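Local coordinates for polyketide biosynthesis cytochrome P450 PksS (Bacillus subtilis, PDB 4YZR), which acts on dihydrobacillaene as a heme-dependent cytochrome P450 monooxygenase in the biosynthesis of the polyketide antibiotic bacillaene, at residues A[132-137]-A[371-376]; A[127-132]-A[146-151]. All coordinates share one frame; numbering follows the deposited sequence. Where two conformers were deposited one is given.

Contact 1 of 2, residues A[132-137]-A[371-376]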
loop_
_atom_site.group_PDB
_atom_site.type_symbol
_atom_site.label_atom_id
_atom_site.label_comp_id
_atom_site.label_asym_id
_atom_site.label_seq_id
_atom_site.Cartn_x
_atom_site.Cartn_y
_atom_site.Cartn_z
ATOM N N GLU A 132 -10.272 -2.045 24.003
ATOM C CA GLU A 132 -9.055 -1.799 24.712
ATOM C C GLU A 132 -8.761 -0.362 24.773
ATOM O O GLU A 132 -8.370 0.164 25.815
ATOM C CB GLU A 132 -7.856 -2.581 24.149
ATOM C CG GLU A 132 -8.040 -4.057 24.224
ATOM C CD GLU A 132 -8.273 -4.567 25.685
ATOM O OE1 GLU A 132 -7.531 -4.091 26.580
ATOM O OE2 GLU A 132 -9.215 -5.387 25.902
ATOM N N MET A 133 -8.962 0.381 23.723
ATOM C CA MET A 133 -8.680 1.800 23.724
ATOM C C MET A 133 -9.615 2.548 24.658
ATOM O O MET A 133 -9.165 3.565 25.285
ATOM C CB MET A 133 -8.917 2.373 22.296
ATOM C CG MET A 133 -7.819 1.960 21.348
ATOM S SD MET A 133 -8.288 2.218 19.610
ATOM C CE MET A 133 -8.367 3.863 19.509
ATOM N N GLU A 134 -10.822 2.096 24.815
ATOM C CA GLU A 134 -11.810 2.787 25.672
ATOM C C GLU A 134 -11.448 2.735 27.173
ATOM O O GLU A 134 -12.032 3.533 27.967
ATOM C CB GLU A 134 -13.237 2.337 25.326
ATOM C CG GLU A 134 -14.360 3.135 25.972
ATOM C CD GLU A 134 -15.676 2.826 25.296
ATOM O OE1 GLU A 134 -15.820 1.637 24.860
ATOM O OE2 GLU A 134 -16.530 3.768 25.196
ATOM N N LYS A 135 -10.485 1.953 27.554
ATOM C CA LYS A 135 -10.004 1.896 28.960
ATOM C C LYS A 135 -9.285 3.176 29.311
ATOM O O LYS A 135 -9.141 3.487 30.498
ATOM C CB LYS A 135 -9.110 0.737 29.154
ATOM C CG LYS A 135 -9.833 -0.582 28.979
ATOM C CD LYS A 135 -8.966 -1.796 29.277
ATOM C CE LYS A 135 -9.716 -3.110 29.153
ATOM N NZ LYS A 135 -8.752 -4.245 29.248
ATOM N N GLU A 136 -8.842 3.988 28.352
ATOM C CA GLU A 136 -8.112 5.226 28.593
ATOM C C GLU A 136 -8.719 6.395 27.842
ATOM O O GLU A 136 -9.582 6.208 26.976
ATOM C CB GLU A 136 -6.658 5.093 28.293
ATOM C CG GLU A 136 -5.982 3.915 28.938
ATOM C CD GLU A 136 -5.936 3.997 30.468
ATOM O OE1 GLU A 136 -6.249 5.064 31.129
ATOM O OE2 GLU A 136 -5.612 2.918 31.043
ATOM N N ASN A 137 -8.315 7.638 28.112
ATOM C CA ASN A 137 -8.825 8.779 27.416
ATOM C C ASN A 137 -7.888 9.363 26.353
ATOM O O ASN A 137 -8.141 10.448 25.852
ATOM C CB ASN A 137 -9.194 9.891 28.417
ATOM C CG ASN A 137 -8.013 10.458 29.116
ATOM O OD1 ASN A 137 -6.871 10.185 28.947
ATOM N ND2 ASN A 137 -8.369 11.374 30.090
ATOM N N LYS A 371 -17.571 6.254 15.635
ATOM C CA LYS A 371 -18.791 5.847 16.408
ATOM C C LYS A 371 -18.368 5.717 17.823
ATOM O O LYS A 371 -19.097 6.197 18.777
ATOM C CB LYS A 371 -19.366 4.550 15.903
ATOM C CG LYS A 371 -20.613 4.118 16.653
ATOM C CD LYS A 371 -21.279 2.904 16.047
ATOM C CE LYS A 371 -22.573 2.664 16.826
ATOM N NZ LYS A 371 -23.161 1.385 16.371
ATOM N N ARG A 372 -17.243 5.070 18.121
ATOM C CA ARG A 372 -16.863 4.815 19.493
ATOM C C ARG A 372 -16.385 6.078 20.126
ATOM O O ARG A 372 -16.664 6.280 21.378
ATOM C CB ARG A 372 -15.791 3.738 19.627
ATOM C CG ARG A 372 -15.608 3.348 21.060
ATOM C CD ARG A 372 -16.747 2.404 21.555
ATOM N NE ARG A 372 -16.761 1.128 20.876
ATOM C CZ ARG A 372 -16.175 0.018 21.315
ATOM N NH1 ARG A 372 -15.479 0.013 22.433
ATOM N NH2 ARG A 372 -16.123 -1.079 20.573
ATOM N N PHE A 373 -15.638 6.917 19.458
ATOM C CA PHE A 373 -15.002 8.056 20.020
ATOM C C PHE A 373 -15.391 9.289 19.271
ATOM O O PHE A 373 -14.567 9.874 18.627
ATOM C CB PHE A 373 -13.479 7.870 20.089
ATOM C CG PHE A 373 -13.057 6.697 20.859
ATOM C CD1 PHE A 373 -13.242 6.677 22.246
ATOM C CD2 PHE A 373 -12.471 5.561 20.246
ATOM C CE1 PHE A 373 -12.864 5.595 23.006
ATOM C CE2 PHE A 373 -12.058 4.525 20.972
ATOM C CZ PHE A 373 -12.264 4.473 22.390
ATOM N N PRO A 374 -16.624 9.780 19.445
ATOM C CA PRO A 374 -17.078 10.964 18.699
ATOM C C PRO A 374 -16.290 12.198 19.012
ATOM O O PRO A 374 -16.242 13.111 18.177
ATOM C CB PRO A 374 -18.536 11.179 19.151
ATOM C CG PRO A 374 -18.662 10.466 20.390
ATOM C CD PRO A 374 -17.686 9.270 20.341
ATOM N N ASP A 375 -15.670 12.251 20.166
ATOM C CA ASP A 375 -14.878 13.418 20.593
ATOM C C ASP A 375 -13.379 13.364 20.312
ATOM O O ASP A 375 -12.561 14.142 20.746
ATOM C CB ASP A 375 -15.120 13.735 22.087
ATOM C CG ASP A 375 -16.574 14.075 22.399
ATOM O OD1 ASP A 375 -17.241 14.645 21.545
ATOM O OD2 ASP A 375 -17.015 13.710 23.479
ATOM N N ILE A 376 -13.026 12.330 19.527
ATOM C CA ILE A 376 -11.603 12.164 19.223
ATOM C C ILE A 376 -10.964 13.439 18.612
ATOM O O ILE A 376 -11.590 14.137 17.777
ATOM C CB ILE A 376 -11.393 10.962 18.288
ATOM C CG1 ILE A 376 -9.933 10.665 18.083
ATOM C CG2 ILE A 376 -12.128 11.193 16.975
ATOM C CD1 ILE A 376 -9.673 9.337 17.327
#

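Contact 2 of 2, residues A[127-132]-A[146-151]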
loop_
_atom_site.group_PDB
_atom_site.type_symbol
_atom_site.label_atom_id
_atom_site.label_comp_id
_atom_site.label_asym_id
_atom_site.label_seq_id
_atom_site.Cartn_x
_atom_site.Cartn_y
_atom_site.Cartn_z
ATOM N N GLU A 127 -13.862 -3.807 16.785
ATOM C CA GLU A 127 -14.539 -3.606 18.111
ATOM C C GLU A 127 -13.726 -4.083 19.231
ATOM O O GLU A 127 -13.629 -3.335 20.271
ATOM C CB GLU A 127 -15.937 -4.209 18.028
ATOM C CG GLU A 127 -16.867 -3.472 17.013
ATOM C CD GLU A 127 -17.024 -1.917 17.101
ATOM O OE1 GLU A 127 -17.230 -1.398 18.175
ATOM O OE2 GLU A 127 -17.155 -1.257 16.071
ATOM N N GLN A 128 -12.978 -5.113 19.143
ATOM C CA GLN A 128 -12.087 -5.557 20.184
ATOM C C GLN A 128 -10.975 -4.570 20.413
ATOM O O GLN A 128 -10.585 -4.270 21.559
ATOM C CB GLN A 128 -11.449 -6.921 19.847
ATOM C CG GLN A 128 -10.388 -7.475 20.759
ATOM C CD GLN A 128 -8.958 -6.942 20.535
ATOM O OE1 GLN A 128 -8.342 -7.191 19.479
ATOM N NE2 GLN A 128 -8.373 -6.313 21.563
ATOM N N LEU A 129 -10.395 -4.018 19.349
ATOM C CA LEU A 129 -9.326 -3.053 19.528
ATOM C C LEU A 129 -9.848 -1.799 20.167
ATOM O O LEU A 129 -9.177 -1.187 21.067
ATOM C CB LEU A 129 -8.628 -2.693 18.182
ATOM C CG LEU A 129 -7.885 -3.857 17.562
ATOM C CD1 LEU A 129 -7.573 -3.524 16.114
ATOM C CD2 LEU A 129 -6.610 -4.161 18.340
ATOM N N LEU A 130 -11.031 -1.354 19.784
ATOM C CA LEU A 130 -11.678 -0.159 20.341
ATOM C C LEU A 130 -12.000 -0.424 21.827
ATOM O O LEU A 130 -11.888 0.571 22.620
ATOM C CB LEU A 130 -12.872 0.258 19.555
ATOM C CG LEU A 130 -12.477 0.778 18.150
ATOM C CD1 LEU A 130 -13.687 0.809 17.289
ATOM C CD2 LEU A 130 -11.811 2.145 18.153
ATOM N N ASP A 131 -12.385 -1.635 22.195
ATOM C CA ASP A 131 -12.657 -1.926 23.662
ATOM C C ASP A 131 -11.444 -1.691 24.412
ATOM O O ASP A 131 -11.507 -1.178 25.565
ATOM C CB ASP A 131 -13.129 -3.372 23.798
ATOM C CG ASP A 131 -14.509 -3.621 23.254
ATOM O OD1 ASP A 131 -15.304 -2.715 22.908
ATOM O OD2 ASP A 131 -14.846 -4.867 23.130
ATOM N N GLU A 132 -10.272 -2.045 24.003
ATOM C CA GLU A 132 -9.055 -1.799 24.712
ATOM C C GLU A 132 -8.761 -0.362 24.773
ATOM O O GLU A 132 -8.370 0.164 25.815
ATOM C CB GLU A 132 -7.856 -2.581 24.149
ATOM C CG GLU A 132 -8.040 -4.057 24.224
ATOM C CD GLU A 132 -8.273 -4.567 25.685
ATOM O OE1 GLU A 132 -7.531 -4.091 26.580
ATOM O OE2 GLU A 132 -9.215 -5.387 25.902
ATOM N N ALA A 146 -4.470 1.329 14.067
ATOM C CA ALA A 146 -4.128 1.315 12.591
ATOM C C ALA A 146 -3.151 0.248 12.339
ATOM O O ALA A 146 -3.252 -0.409 11.271
ATOM C CB ALA A 146 -3.613 2.639 12.199
ATOM N N SER A 147 -2.109 -0.004 13.171
ATOM C CA SER A 147 -1.163 -1.096 12.932
ATOM C C SER A 147 -1.743 -2.480 13.212
ATOM O O SER A 147 -1.623 -3.396 12.397
ATOM C CB SER A 147 0.139 -0.846 13.715
ATOM O OG SER A 147 0.756 0.393 13.364
ATOM N N PRO A 148 -2.446 -2.718 14.348
ATOM C CA PRO A 148 -2.896 -4.103 14.649
ATOM C C PRO A 148 -4.006 -4.570 13.786
ATOM O O PRO A 148 -4.043 -5.719 13.434
ATOM C CB PRO A 148 -3.290 -4.083 16.147
ATOM C CG PRO A 148 -3.431 -2.624 16.436
ATOM C CD PRO A 148 -2.542 -1.840 15.558
ATOM N N LEU A 149 -4.922 -3.714 13.346
ATOM C CA LEU A 149 -6.094 -4.195 12.634
ATOM C C LEU A 149 -5.696 -4.915 11.346
ATOM O O LEU A 149 -6.057 -6.100 11.165
ATOM C CB LEU A 149 -7.158 -3.156 12.449
ATOM C CG LEU A 149 -8.420 -3.608 11.733
ATOM C CD1 LEU A 149 -9.735 -2.922 12.237
ATOM C CD2 LEU A 149 -8.375 -3.574 10.253
ATOM N N PRO A 150 -4.877 -4.328 10.464
ATOM C CA PRO A 150 -4.515 -5.022 9.206
ATOM C C PRO A 150 -3.737 -6.267 9.514
ATOM O O PRO A 150 -3.828 -7.261 8.745
ATOM C CB PRO A 150 -3.771 -3.985 8.443
ATOM C CG PRO A 150 -4.311 -2.652 8.979
ATOM C CD PRO A 150 -4.431 -2.913 10.445
ATOM N N PHE A 151 -2.882 -6.248 10.529
ATOM C CA PHE A 151 -2.127 -7.452 10.904
ATOM C C PHE A 151 -3.017 -8.579 11.309
ATOM O O PHE A 151 -2.769 -9.744 10.871
ATOM C CB PHE A 151 -1.106 -7.120 11.992
ATOM C CG PHE A 151 -0.279 -8.333 12.431
ATOM C CD1 PHE A 151 0.822 -8.664 11.723
ATOM C CD2 PHE A 151 -0.715 -9.106 13.427
ATOM C CE1 PHE A 151 1.522 -9.864 12.130
ATOM C CE2 PHE A 151 -0.018 -10.205 13.824
ATOM C CZ PHE A 151 1.036 -10.578 13.145
#

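Contact 1 of 2, residues A[132-137]-A[371-376]
Glu134 and Arg372 have the nearest pair of CA atoms across the two segments, 8.2 Å apart. Both segments run from the end region of a helix into a type I beta turn, Met133 to Glu136 on one side and Phe373 to Ile376 on the other. Phe373 is the first residue to leave helical geometry after helix 355-372. Its ring brings its CZ end to the other segment. Phe373 CZ lies 3.7 Å from Glu134 N, which sits at the ring edge and in its plane. Glu134 CB and Met133 CB pack around the same end, and Met133 CE reaches Phe373 CE2. These helices are D (119-133) and L (355-372) of the P450 fold, so the contact joins their C-terminal regions. With CG anti to the backbone N (chi1 -170°), Arg372 lays its CG over the centre of the Phe373 ring, 3.7 Å above the plane. The bends at chi2 and chi3 come further out, toward the guanidinium. Arg372 NH1 gives a salt-bridge hydrogen bond of 2.9 Å to Glu134 OE1. The bond is bent, 141° at the hydrogen, and NH1 comes from above the carboxylate plane. Asp131 also takes NH1, and Glu127 takes NH2.

Contact 2 of 2, residues A[127-132]-A[146-151]
Leu129 meets Pro148 and Leu149 at once, using one methyl branch for each. The CA atoms of Leu129 and Leu149 are 7.7 Å apart. The contact is apolar and small, burying 118 Å² in all. The CB of Leu129 points toward segment 146-151. Its CG is anti to the carbonyl carbon (chi1 -66°), and this sends the fork of the side chain across the gap between the helices. Leu129 CD1 comes in near the backbone of Leu149. This CD1 of Leu129 lies 3.7 Å from Leu149 CB and 3.8 Å from Leu149 N. Leu129 CD2 rests against the proline ring, 4.0 Å from both CB and CG of Pro148. The two branches therefore take neighbouring residues of one helix, and Leu129 crosses both side chains at a slant.

In the P450 fold this is the packing of helix D (119-133) against helix E (148-158). Together with helices I (228-259) and L (355-372) they form the four-helix bundle of the P450 core. Leu149 gives Leu129 its CB, the only atom of that side chain within 4.2 Å of Leu129. Its CG is anti to the backbone N (chi1 -179°), and this takes the outer part of the side chain to Ile125 and Ala126 of helix D and to Glu361 of helix L. The side chain of Leu149 is about 10 Å from the bound heme. Pro150 joins the same helix to the bundle by packing on Val247 and Leu250 of helix 228-259.

The CB of Pro148 also points toward helix D, and its CB and CG both meet the same methyl of Leu129.

Contacts 1 and 2 have centres 12 Å apart and lie on the same side of the chain's centre. Both use helix 119-133, and Glu132 belongs to both. Along the chain the order is 127-132, 132-137, 146-151 and 371-376. Contact 2 is therefore local, while contact 1 brings together residues more than 230 positions apart. Arg372 ties the two directly. Arg372 NH2 is 2.7 Å from Glu127 OE1, and Arg372 NH1 is 2.8 Å from Asp131 OD1; both are salt bridges. Phe373 also packs on Leu130. One helix thus packs on helix 148-158 in contact 2, centred about 18 Å from the chain's centre, and on the end of helix 355-372 and the turn after it in contact 1, centred about 27 Å out.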